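Local coordinates for periplasmic branched-chain amino acid-binding protein (Burkholderia mallei, PDB 3I09) that probably captures branched-chain amino acids or related small carboxylates in the periplasm for an ABC transporter, and holds acetoacetic acid in this crystal, at residues S14-D19 with G205-N210; A148-G153 with H177-S182; L230-D235 with P276-A281. One frame throughout, in Å; residues are numbered along the deposited sequence.

Interaction 1: residues S14-D19 with G205-N210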
loop_
_atom_site.group_PDB
_atom_site.type_symbol
_atom_site.label_atom_id
_atom_site.label_comp_id
_atom_site.label_asym_id
_atom_site.label_seq_id
_atom_site.Cartn_x
_atom_site.Cartn_y
_atom_site.Cartn_z
ATOM N N SER A 14 -14.801 -3.160 -6.125
ATOM C CA SER A 14 -15.830 -2.411 -6.851
ATOM C C SER A 14 -15.752 -0.885 -6.831
ATOM O O SER A 14 -16.401 -0.243 -7.649
ATOM C CB SER A 14 -17.232 -2.848 -6.376
ATOM O OG SER A 14 -17.400 -2.801 -4.963
ATOM N N GLY A 15 -14.993 -0.292 -5.920
ATOM C CA GLY A 15 -14.962 1.162 -5.748
ATOM C C GLY A 15 -13.640 1.802 -6.186
ATOM O O GLY A 15 -12.974 1.324 -7.127
ATOM N N LEU A 16 -13.266 2.873 -5.502
ATOM C CA LEU A 16 -12.190 3.756 -5.948
ATOM C C LEU A 16 -10.785 3.098 -5.891
ATOM O O LEU A 16 -9.830 3.666 -6.418
ATOM C CB LEU A 16 -12.176 5.036 -5.143
ATOM C CG LEU A 16 -11.583 5.014 -3.724
ATOM C CD1 LEU A 16 -11.485 6.439 -3.204
ATOM C CD2 LEU A 16 -12.411 4.156 -2.740
ATOM N N TYR A 17 -10.658 1.948 -5.226
ATOM C CA TYR A 17 -9.370 1.224 -5.145
ATOM C C TYR A 17 -9.315 -0.071 -5.976
ATOM O O TYR A 17 -8.314 -0.798 -5.925
ATOM C CB TYR A 17 -9.024 0.914 -3.676
ATOM C CG TYR A 17 -8.923 2.143 -2.802
ATOM C CD1 TYR A 17 -8.288 3.267 -3.241
ATOM C CD2 TYR A 17 -9.456 2.153 -1.490
ATOM C CE1 TYR A 17 -8.162 4.398 -2.426
ATOM C CE2 TYR A 17 -9.355 3.269 -0.677
ATOM C CZ TYR A 17 -8.695 4.394 -1.149
ATOM O OH TYR A 17 -8.562 5.525 -0.375
ATOM N N ALA A 18 -10.339 -0.329 -6.784
ATOM C CA ALA A 18 -10.433 -1.611 -7.503
ATOM C C ALA A 18 -9.310 -1.773 -8.533
ATOM O O ALA A 18 -8.757 -2.863 -8.665
ATOM C CB ALA A 18 -11.813 -1.759 -8.198
ATOM N N ASP A 19 -8.951 -0.698 -9.224
ATOM C CA ASP A 19 -7.976 -0.810 -10.321
ATOM C C ASP A 19 -6.599 -1.078 -9.801
ATOM O O ASP A 19 -5.845 -1.812 -10.418
ATOM C CB ASP A 19 -7.930 0.462 -11.185
ATOM C CG ASP A 19 -9.160 0.667 -12.014
ATOM O OD1 ASP A 19 -9.835 -0.319 -12.374
ATOM O OD2 ASP A 19 -9.435 1.847 -12.324
ATOM N N GLY A 205 -5.939 6.549 -4.680
ATOM C CA GLY A 205 -6.792 5.994 -5.700
ATOM C C GLY A 205 -7.659 7.005 -6.424
ATOM O O GLY A 205 -7.196 8.073 -6.830
ATOM N N GLY A 206 -8.948 6.676 -6.576
ATOM C CA GLY A 206 -9.874 7.567 -7.278
ATOM C C GLY A 206 -9.955 8.964 -6.674
ATOM O O GLY A 206 -10.199 9.935 -7.408
ATOM N N ASP A 207 -9.720 9.079 -5.356
ATOM C CA ASP A 207 -9.713 10.408 -4.690
ATOM C C ASP A 207 -8.528 11.242 -5.168
ATOM O O ASP A 207 -8.666 12.425 -5.457
ATOM C CB ASP A 207 -9.692 10.289 -3.135
ATOM C CG ASP A 207 -11.083 10.042 -2.519
ATOM O OD1 ASP A 207 -12.106 10.472 -3.134
ATOM O OD2 ASP A 207 -11.145 9.403 -1.419
ATOM N N THR A 208 -7.351 10.627 -5.243
ATOM C CA THR A 208 -6.173 11.301 -5.720
ATOM C C THR A 208 -6.385 11.740 -7.187
ATOM O O THR A 208 -6.049 12.868 -7.569
ATOM C CB THR A 208 -4.938 10.398 -5.605
ATOM O OG1 THR A 208 -4.780 9.995 -4.239
ATOM C CG2 THR A 208 -3.665 11.120 -6.062
ATOM N N VAL A 209 -6.939 10.850 -7.983
ATOM C CA VAL A 209 -7.173 11.141 -9.388
ATOM C C VAL A 209 -8.126 12.298 -9.540
ATOM O O VAL A 209 -7.830 13.285 -10.252
ATOM C CB VAL A 209 -7.658 9.884 -10.140
ATOM C CG1 VAL A 209 -8.261 10.242 -11.527
ATOM C CG2 VAL A 209 -6.480 8.886 -10.271
ATOM N N ASN A 210 -9.259 12.205 -8.853
ATOM C CA ASN A 210 -10.291 13.244 -8.956
ATOM C C ASN A 210 -9.830 14.580 -8.392
ATOM O O ASN A 210 -10.164 15.625 -8.967
ATOM C CB ASN A 210 -11.603 12.788 -8.324
ATOM C CG ASN A 210 -12.302 11.725 -9.162
ATOM O OD1 ASN A 210 -12.160 11.704 -10.413
ATOM N ND2 ASN A 210 -13.074 10.866 -8.511
HETATM O O HOH W 1 -8.744 8.354 -0.427
#

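Interaction 2: residues A148-G153 with H177-S182. With AAE (acetoacetic acid), chain C.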
loop_
_atom_site.group_PDB
_atom_site.type_symbol
_atom_site.label_atom_id
_atom_site.label_comp_id
_atom_site.label_asym_id
_atom_site.label_seq_id
_atom_site.Cartn_x
_atom_site.Cartn_y
_atom_site.Cartn_z
ATOM N N ALA A 148 -8.296 12.534 3.263
ATOM C CA ALA A 148 -9.430 11.615 3.277
ATOM C C ALA A 148 -9.829 11.338 4.734
ATOM O O ALA A 148 -8.992 10.990 5.571
ATOM C CB ALA A 148 -9.109 10.297 2.565
ATOM N N ASP A 149 -11.122 11.447 4.998
ATOM C CA ASP A 149 -11.667 11.385 6.358
ATOM C C ASP A 149 -11.874 9.976 6.863
ATOM O O ASP A 149 -13.012 9.538 7.041
ATOM C CB ASP A 149 -12.995 12.178 6.417
ATOM C CG ASP A 149 -13.502 12.397 7.858
ATOM O OD1 ASP A 149 -12.716 12.228 8.831
ATOM O OD2 ASP A 149 -14.714 12.748 8.010
ATOM N N TYR A 150 -10.773 9.263 7.065
ATOM C CA TYR A 150 -10.784 7.929 7.665
ATOM C C TYR A 150 -9.350 7.587 8.049
ATOM O O TYR A 150 -8.466 8.419 7.901
ATOM C CB TYR A 150 -11.404 6.858 6.743
ATOM C CG TYR A 150 -10.566 6.413 5.580
ATOM C CD1 TYR A 150 -10.213 7.298 4.569
ATOM C CD2 TYR A 150 -10.199 5.072 5.439
ATOM C CE1 TYR A 150 -9.450 6.864 3.457
ATOM C CE2 TYR A 150 -9.455 4.643 4.358
ATOM C CZ TYR A 150 -9.104 5.526 3.358
ATOM O OH TYR A 150 -8.363 5.067 2.277
ATOM N N ALA A 151 -9.136 6.388 8.582
ATOM C CA ALA A 151 -7.860 6.019 9.201
ATOM C C ALA A 151 -6.651 6.270 8.322
ATOM O O ALA A 151 -5.613 6.700 8.812
ATOM C CB ALA A 151 -7.868 4.544 9.619
ATOM N N PHE A 152 -6.769 5.992 7.026
ATOM C CA PHE A 152 -5.641 6.206 6.132
ATOM C C PHE A 152 -5.236 7.669 6.007
ATOM O O PHE A 152 -4.066 7.997 6.151
ATOM C CB PHE A 152 -5.922 5.645 4.726
ATOM C CG PHE A 152 -4.894 6.021 3.726
ATOM C CD1 PHE A 152 -3.621 5.455 3.779
ATOM C CD2 PHE A 152 -5.171 6.975 2.747
ATOM C CE1 PHE A 152 -2.657 5.804 2.857
ATOM C CE2 PHE A 152 -4.199 7.357 1.838
ATOM C CZ PHE A 152 -2.933 6.758 1.879
ATOM N N GLY A 153 -6.198 8.540 5.688
ATOM C CA GLY A 153 -5.904 9.959 5.548
ATOM C C GLY A 153 -5.299 10.532 6.802
ATOM O O GLY A 153 -4.295 11.260 6.751
ATOM N N HIS A 177 -12.075 15.480 3.470
ATOM C CA HIS A 177 -13.078 15.132 2.509
ATOM C C HIS A 177 -13.520 13.708 2.781
ATOM O O HIS A 177 -12.729 12.919 3.256
ATOM C CB HIS A 177 -12.577 15.297 1.077
ATOM C CG HIS A 177 -11.482 14.331 0.665
ATOM N ND1 HIS A 177 -11.751 13.068 0.200
ATOM C CD2 HIS A 177 -10.134 14.482 0.605
ATOM C CE1 HIS A 177 -10.606 12.466 -0.114
ATOM N NE2 HIS A 177 -9.612 13.313 0.105
ATOM N N PRO A 178 -14.777 13.382 2.463
ATOM C CA PRO A 178 -15.222 12.017 2.584
ATOM C C PRO A 178 -14.487 11.099 1.607
ATOM O O PRO A 178 -14.091 11.526 0.519
ATOM C CB PRO A 178 -16.717 12.097 2.232
ATOM C CG PRO A 178 -16.852 13.324 1.376
ATOM C CD PRO A 178 -15.833 14.264 1.933
ATOM N N LEU A 179 -14.344 9.841 1.995
ATOM C CA LEU A 179 -13.788 8.814 1.111
ATOM C C LEU A 179 -14.641 8.762 -0.139
ATOM O O LEU A 179 -15.873 8.777 -0.066
ATOM C CB LEU A 179 -13.736 7.455 1.815
ATOM C CG LEU A 179 -13.199 6.275 0.986
ATOM C CD1 LEU A 179 -11.765 6.570 0.611
ATOM C CD2 LEU A 179 -13.328 4.899 1.692
ATOM N N SER A 180 -13.987 8.754 -1.292
ATOM C CA SER A 180 -14.657 8.733 -2.581
ATOM C C SER A 180 -15.578 9.957 -2.787
ATOM O O SER A 180 -16.749 9.814 -3.206
ATOM C CB SER A 180 -15.434 7.428 -2.731
ATOM O OG SER A 180 -15.528 7.074 -4.088
ATOM N N ALA A 181 -15.054 11.136 -2.476
ATOM C CA ALA A 181 -15.780 12.410 -2.641
ATOM C C ALA A 181 -16.206 12.676 -4.087
ATOM O O ALA A 181 -15.440 12.415 -5.049
ATOM C CB ALA A 181 -14.927 13.581 -2.126
ATOM N N SER A 182 -17.410 13.221 -4.267
ATOM C CA SER A 182 -17.897 13.452 -5.618
ATOM C C SER A 182 -17.644 14.884 -6.066
ATOM O O SER A 182 -17.917 15.213 -7.212
ATOM C CB SER A 182 -19.377 13.127 -5.726
ATOM O OG SER A 182 -20.101 14.053 -4.966
HETATM O O1 AAE C . -4.700 2.455 3.334
HETATM C C2 AAE C . -5.532 2.934 2.543
HETATM O O3 AAE C . -6.723 3.137 2.864
HETATM C C4 AAE C . -5.056 3.340 1.158
HETATM C C5 AAE C . -5.237 2.224 0.168
HETATM O O8 AAE C . -5.508 1.057 0.539
HETATM C C9 AAE C . -4.910 2.573 -1.255
HETATM O O HOH W 2 -15.135 9.332 4.701
#

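Interaction 3: residues L230-D235 with P276-A281. With EDO (1,2-ethanediol), chain G.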
loop_
_atom_site.group_PDB
_atom_site.type_symbol
_atom_site.label_atom_id
_atom_site.label_comp_id
_atom_site.label_asym_id
_atom_site.label_seq_id
_atom_site.Cartn_x
_atom_site.Cartn_y
_atom_site.Cartn_z
ATOM N N LEU A 230 0.306 9.442 -2.090
ATOM C CA LEU A 230 0.178 8.034 -2.504
ATOM C C LEU A 230 -0.413 7.970 -3.914
ATOM O O LEU A 230 -1.536 8.422 -4.159
ATOM C CB LEU A 230 -0.657 7.203 -1.543
ATOM C CG LEU A 230 -0.717 5.718 -1.867
ATOM C CD1 LEU A 230 0.710 5.065 -2.029
ATOM C CD2 LEU A 230 -1.609 4.971 -0.804
HETATM N N MSE A 231 0.383 7.481 -4.859
HETATM C CA MSE A 231 -0.016 7.425 -6.276
HETATM C C MSE A 231 0.525 6.099 -6.830
HETATM O O MSE A 231 1.691 5.804 -6.658
HETATM C CB MSE A 231 0.597 8.630 -7.021
HETATM C CG MSE A 231 0.524 8.629 -8.549
HETATM SE SE MSE A 231 0.768 10.433 -9.270
HETATM C CE MSE A 231 -0.722 11.257 -8.356
ATOM N N PHE A 232 -0.333 5.298 -7.433
ATOM C CA PHE A 232 0.051 4.046 -8.030
ATOM C C PHE A 232 0.073 4.214 -9.553
ATOM O O PHE A 232 -0.427 5.198 -10.092
ATOM C CB PHE A 232 -0.956 2.944 -7.627
ATOM C CG PHE A 232 -0.938 2.636 -6.171
ATOM C CD1 PHE A 232 0.022 1.792 -5.642
ATOM C CD2 PHE A 232 -1.840 3.263 -5.312
ATOM C CE1 PHE A 232 0.047 1.514 -4.259
ATOM C CE2 PHE A 232 -1.812 2.981 -3.936
ATOM C CZ PHE A 232 -0.866 2.136 -3.424
ATOM N N ILE A 233 0.588 3.220 -10.252
ATOM C CA ILE A 233 0.740 3.328 -11.703
ATOM C C ILE A 233 -0.614 3.539 -12.395
ATOM O O ILE A 233 -0.689 4.268 -13.370
ATOM C CB ILE A 233 1.522 2.108 -12.286
ATOM C CG1 ILE A 233 2.087 2.458 -13.654
ATOM C CG2 ILE A 233 0.641 0.811 -12.358
ATOM C CD1 ILE A 233 2.852 1.317 -14.297
ATOM N N ASN A 234 -1.688 2.984 -11.844
ATOM C CA ASN A 234 -3.020 3.105 -12.454
ATOM C C ASN A 234 -3.566 4.531 -12.351
ATOM O O ASN A 234 -4.363 4.986 -13.195
ATOM C CB ASN A 234 -4.017 2.146 -11.791
ATOM C CG ASN A 234 -3.473 0.753 -11.665
ATOM O OD1 ASN A 234 -2.624 0.488 -10.773
ATOM N ND2 ASN A 234 -3.873 -0.133 -12.590
ATOM N N ASP A 235 -3.142 5.226 -11.297
ATOM C CA ASP A 235 -3.540 6.609 -11.092
ATOM C C ASP A 235 -2.874 7.497 -12.157
ATOM O O ASP A 235 -3.499 8.370 -12.761
ATOM C CB ASP A 235 -3.166 7.058 -9.671
ATOM C CG ASP A 235 -3.761 6.172 -8.556
ATOM O OD1 ASP A 235 -4.943 5.773 -8.649
ATOM O OD2 ASP A 235 -3.047 5.913 -7.533
ATOM N N PRO A 276 1.022 -4.345 -13.940
ATOM C CA PRO A 276 0.626 -4.436 -12.541
ATOM C C PRO A 276 1.116 -3.249 -11.726
ATOM O O PRO A 276 2.184 -2.688 -11.967
ATOM C CB PRO A 276 1.314 -5.723 -12.053
ATOM C CG PRO A 276 2.550 -5.813 -12.935
ATOM C CD PRO A 276 2.071 -5.325 -14.282
ATOM N N SER A 277 0.339 -2.893 -10.716
ATOM C CA SER A 277 0.773 -1.960 -9.695
ATOM C C SER A 277 1.677 -2.667 -8.679
ATOM O O SER A 277 1.766 -3.912 -8.639
ATOM C CB SER A 277 -0.413 -1.402 -8.898
ATOM O OG SER A 277 -0.973 -2.386 -8.003
ATOM N N SER A 278 2.303 -1.878 -7.828
ATOM C CA SER A 278 3.113 -2.420 -6.741
ATOM C C SER A 278 2.276 -3.311 -5.752
ATOM O O SER A 278 2.811 -4.248 -5.161
ATOM C CB SER A 278 3.818 -1.288 -5.986
ATOM O OG SER A 278 2.875 -0.405 -5.384
ATOM N N LEU A 279 0.976 -3.037 -5.618
ATOM C CA LEU A 279 0.120 -3.863 -4.770
ATOM C C LEU A 279 -0.112 -5.238 -5.351
ATOM O O LEU A 279 -0.097 -6.226 -4.646
ATOM C CB LEU A 279 -1.216 -3.151 -4.485
ATOM C CG LEU A 279 -1.137 -1.746 -3.931
ATOM C CD1 LEU A 279 -2.542 -1.244 -3.661
ATOM C CD2 LEU A 279 -0.267 -1.655 -2.646
ATOM N N GLN A 280 -0.385 -5.300 -6.655
ATOM C CA GLN A 280 -0.616 -6.552 -7.333
ATOM C C GLN A 280 0.638 -7.441 -7.324
ATOM O O GLN A 280 0.556 -8.644 -7.031
ATOM C CB GLN A 280 -1.168 -6.268 -8.743
ATOM C CG GLN A 280 -2.621 -5.738 -8.660
ATOM C CD GLN A 280 -3.041 -4.734 -9.709
ATOM O OE1 GLN A 280 -2.232 -4.223 -10.504
ATOM N NE2 GLN A 280 -4.353 -4.438 -9.723
ATOM N N ALA A 281 1.797 -6.828 -7.558
ATOM C CA ALA A 281 3.107 -7.497 -7.356
ATOM C C ALA A 281 3.309 -8.015 -5.942
ATOM O O ALA A 281 3.656 -9.195 -5.709
ATOM C CB ALA A 281 4.279 -6.528 -7.752
HETATM C C1 EDO G . -6.921 4.728 -10.648
HETATM O O1 EDO G . -6.651 4.177 -9.362
HETATM C C2 EDO G . -8.425 4.756 -10.845
HETATM O O2 EDO G . -8.968 6.090 -10.827
HETATM O O HOH W 3 2.240 1.187 -8.511
HETATM O O HOH W 4 -2.768 -2.801 -12.784
#

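Interaction 1: residues S14-D19 with G205-N210
L16 and Y17, in the loop between strand 5-11 and helix 22-36, meet residues G205 to D207. G15 opens a type I beta turn, closed by the A18 N to G15 O hydrogen bond, and this turn presents L16 to the helix. The carbonyl of L16 accepts from G206 N (L16 O to G206 N 3.1 Å, 152° at the hydrogen), with the donor tilted 28° from the carbonyl plane. The side chain of L16 goes the same way: with CG set between the backbone N and the carbonyl carbon (chi1 77°), CD1 comes to 3.5 Å from D207 OD2. The same torsion lays L16 CG over the centre of one face of the Y17 ring. Y17 in turn meets G205 with its ring edge, CE1 lying 3.8 Å from G205 N. Beyond the ring, Y17 OH reaches water 1 at 2.8 Å, and this water donates to D207 OD2, also at 2.8 Å. Y17 OH is further hydrogen-bonded to Y150, and D207 OD2 accepts from S180 N. The chemistry is thus one direct backbone bond and one water bridge around a small apolar patch. Because Y17 belongs to the acetoacetic acid pocket, the bonds to Y150 and water 1 should restrain where its phenol end can swing, and the nearby helix N-terminus would tend to stabilise the negative charge of D207.

Interaction 2: residues A148-G153 with H177-S182
Two first torsions bring H177 over A148 and Y150 against L179: H177 (chi1 67°) and Y150 (chi1 74°) both hold CG between the backbone N and the carbonyl carbon. In H177 this folds the imidazole back across the neighbouring strand, where A148 CA lies over its face, 3.8 Å from the ring centroid and 19° off the normal, a CH-pi contact. The ring is held in that pose by H177 ND1, which donates to P178 O at 2.8 Å; the acceptor is close to the imidazole plane, although the donor stands well above the carbonyl plane. H177 NE2 has its own hydrogen-bond partner in N203, and F184 meets the ring edge-to-face.

The backbones join where the parallel strands 142-148 and 170-177 end. A148 and H177 form a bridge, and D149 N donates to H177 O at 2.8 Å, nearly in line with the carbonyl bond. D149 then centres an inverse gamma turn, its carboxylate forming a salt bridge with R176. Water 2 extends the link, donating to D149 O and accepting from L179 N.

Y150, the N-cap of helix 151-166, rests against L179, with Y150 CE1 3.7 Å from L179 CD1. Its hydroxyl donates to acetoacetic acid, Y150 OH to O3 being 2.6 Å; S81 OG, G104 N and N80 N also hydrogen-bond this ligand. F152 sets a ring face under the ligand, whose C4 lies over the ring centre. The chemistry implies a carboxylate site at the start of helix 151-166, just after strand 142-148: Y150 grips O3 through a short bond, F152 supplies an apolar wall, and L179, packed against the tyrosine, should restrict where its phenol can swing.

Interaction 3: residues L230-D235 with P276-A281
The starts of helices 233-239 and 278-297 come together, with I233 CA 5.7 Å from S277 CA, and no direct hydrogen bond crosses between the segments. Instead, water 3 joins the backbones by accepting from both I233 N and S278 N, each at 3.1 Å.

Among the side chains, F232 contributes most. With CG anti to its carbonyl carbon (chi1 -66°), its ring extends to L279, and the two side chains cross at about a right angle. L279 CD1 sits over the ring face, 4.1 Å from the centroid and 28° off the normal, as a CH-pi contact, while L279 CG approaches F232 CE1 to 3.5 Å. At the ring edge, in plane, lies S278 OG, which is hydrogen-bonded to D251. I233 packs through CG2 on S277 CA and the carbonyl of P276. N234 turns OD1 to S277 CB; this buried oxygen has no hydrogen-bond partner in the model, whereas N234 ND2 donates to water 4, which itself donates to Q280 OE1.

Each helix start is secured locally. F232 N donates almost straight to D235 OD2 at 2.8 Å (175° at the hydrogen). S277 N donates to Q280 OE1 at 2.9 Å, and Q280 N returns a bond to S277 OG at 3.3 Å; S277 OG is also hydrogen-bonded to I20 O.

The reciprocal S277 and Q280 bonds are a capping box on helix 278-297. F232 is the N-cap of helix 233-239; the two helix starts face each other, and F232 borders the acetoacetic acid site of a type I periplasmic binding protein.

Overall arrangement
Interactions 1 and 2 lie about 11 Å apart between centres, as do interactions 1 and 3, whereas 2 and 3 are about 19 Å apart. Along the chain, interaction 2 is nested within the loop closed by interaction 1, and interaction 3 follows both. Interaction 1 joins the loop after strand 5-11 of the six-strand sheet to helix 205-217, which follows strand 198-202 of the four-strand sheet; interaction 2 sits at neighbouring strand ends of that sheet, and interaction 3 pairs the starts of helices 233-239 and 278-297. Interactions 1 and 2 meet around D207, and D19 O connects 1 to 3 through Q280 NE2. Together they border the acetoacetic acid between the two sheets, consistent with a closed form.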